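Local atomic coordinates of thioesterase domain-containing protein (Pyrococcus horikoshii, PDB entry 1IXL), a protein that is of unknown function but adopts a hot-dog fold and may, like its thioesterase relatives, hydrolyse acyl-CoA. Residues R7-T12 and P66-G71. Residues are numbered along the deposited sequence; the frame is centred on the assembly and turned at random.
Sequences RTHKLT and PTVVLG
Thr8 and Pro66 meet through a chain of two hydrogen bonds running from ring to hydroxyl to carbonyl. Thr8 OG1 donates to Pro66 O at 2.9 Å, reaching it from above the carbonyl plane, 44° out of it. Thr8 OG1 in turn accepts from His9 ND1, also at 2.9 Å, the hydroxyl oxygen lying in the imidazole plane. With OG1 anti to the backbone N (chi1 -175°), the hydroxyl can serve both partners, an example of how one threonine, donating and accepting at once, joins pieces of chain distant in sequence. The ND1 bond helps set the turn of the His9 ring, and CE1 at its edge comes to 3.5 Å from Val68 O. A valine in place of Thr8 would probably leave Pro66 O and His9 ND1 without their shared mate and the imidazole freer to rotate. In this hot-dog fold the contact lies where the chain passes from helix 48-63 to strand 68-77, outermost of the sheet within this chain, and His9 also touches Tyr57 and Met60 of the helix. Thr8 CG2 meets Val68 CG1 at 3.8 Å, the side chains crossing at about a right angle. Pro66 CD lies over one face of the Arg7 guanidinium, offset toward its rim and 3.7 Å from NH2. Pro66 CA makes a CH···O contact of 3.4 Å with Arg7 O.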
# COMPACT_ATOMS: atom_id res chain seq x y z
N ARG A 7 -1.78 4.09 -13.48
CA ARG A 7 -2.17 5.45 -13.88
C ARG A 7 -1.94 6.55 -12.84
O ARG A 7 -2.29 7.70 -13.07
CB ARG A 7 -3.65 5.45 -14.27
CG ARG A 7 -3.99 4.51 -15.42
CD ARG A 7 -5.49 4.53 -15.62
NE ARG A 7 -5.98 5.85 -16.03
CZ ARG A 7 -7.20 6.30 -15.77
NH1 ARG A 7 -8.07 5.54 -15.11
NH2 ARG A 7 -7.56 7.51 -16.18
N THR A 8 -1.34 6.20 -11.70
CA THR A 8 -1.10 7.18 -10.64
C THR A 8 0.09 6.75 -9.80
O THR A 8 0.47 5.59 -9.82
CB THR A 8 -2.34 7.30 -9.71
OG1 THR A 8 -2.11 8.36 -8.75
CG2 THR A 8 -2.57 5.99 -8.93
N HIS A 9 0.65 7.71 -9.05
CA HIS A 9 1.77 7.43 -8.16
C HIS A 9 2.90 6.72 -8.89
O HIS A 9 3.55 5.85 -8.33
CB HIS A 9 1.28 6.54 -6.99
CG HIS A 9 0.49 7.27 -5.95
ND1 HIS A 9 -0.67 7.97 -6.23
CD2 HIS A 9 0.72 7.45 -4.62
CE1 HIS A 9 -1.12 8.55 -5.13
NE2 HIS A 9 -0.29 8.25 -4.14
N LYS A 10 3.15 7.13 -10.14
CA LYS A 10 4.16 6.48 -10.98
C LYS A 10 5.62 6.56 -10.58
O LYS A 10 6.40 5.68 -10.92
CB LYS A 10 4.02 6.99 -12.43
CG LYS A 10 2.70 6.68 -13.09
CD LYS A 10 2.60 7.43 -14.42
CE LYS A 10 1.33 7.12 -15.16
NZ LYS A 10 1.21 7.94 -16.42
N LEU A 11 6.02 7.60 -9.86
CA LEU A 11 7.42 7.73 -9.49
C LEU A 11 7.74 7.23 -8.08
O LEU A 11 8.84 7.43 -7.59
CB LEU A 11 7.84 9.19 -9.63
CG LEU A 11 7.56 9.84 -11.01
CD1 LEU A 11 8.11 11.26 -11.01
CD2 LEU A 11 8.23 9.01 -12.13
N THR A 12 6.78 6.57 -7.46
CA THR A 12 6.96 6.03 -6.12
C THR A 12 8.18 5.12 -6.08
O THR A 12 8.35 4.27 -6.94
CB THR A 12 5.70 5.25 -5.69
OG1 THR A 12 4.56 6.11 -5.82
CG2 THR A 12 5.82 4.79 -4.26
N PRO A 66 -5.64 8.70 -11.60
CA PRO A 66 -4.59 9.73 -11.51
C PRO A 66 -4.55 10.62 -10.27
O PRO A 66 -3.51 10.76 -9.61
CB PRO A 66 -4.80 10.55 -12.79
CG PRO A 66 -5.28 9.49 -13.78
CD PRO A 66 -6.25 8.68 -12.95
N THR A 67 -5.70 11.22 -9.95
CA THR A 67 -5.82 12.12 -8.81
C THR A 67 -6.13 11.48 -7.45
O THR A 67 -6.44 12.20 -6.49
CB THR A 67 -6.94 13.15 -9.08
OG1 THR A 67 -8.18 12.45 -9.26
CG2 THR A 67 -6.63 13.95 -10.34
N VAL A 68 -6.04 10.15 -7.33
CA VAL A 68 -6.38 9.53 -6.04
C VAL A 68 -5.44 9.98 -4.91
O VAL A 68 -4.25 10.21 -5.13
CB VAL A 68 -6.38 7.97 -6.15
CG1 VAL A 68 -4.97 7.46 -6.42
CG2 VAL A 68 -6.97 7.35 -4.86
N VAL A 69 -5.98 10.15 -3.71
CA VAL A 69 -5.18 10.55 -2.56
C VAL A 69 -5.68 9.83 -1.31
O VAL A 69 -6.82 9.38 -1.25
CB VAL A 69 -5.21 12.09 -2.33
CG1 VAL A 69 -6.59 12.55 -1.90
CG2 VAL A 69 -4.20 12.47 -1.28
N LEU A 70 -4.84 9.70 -0.29
CA LEU A 70 -5.33 9.02 0.92
C LEU A 70 -5.82 10.08 1.91
O LEU A 70 -5.09 11.01 2.27
CB LEU A 70 -4.21 8.18 1.54
CG LEU A 70 -4.60 7.44 2.83
CD1 LEU A 70 -5.79 6.50 2.56
CD2 LEU A 70 -3.35 6.64 3.35
N GLY A 71 -7.07 9.93 2.36
CA GLY A 71 -7.62 10.91 3.29
C GLY A 71 -7.53 10.48 4.74
O GLY A 71 -7.21 11.28 5.63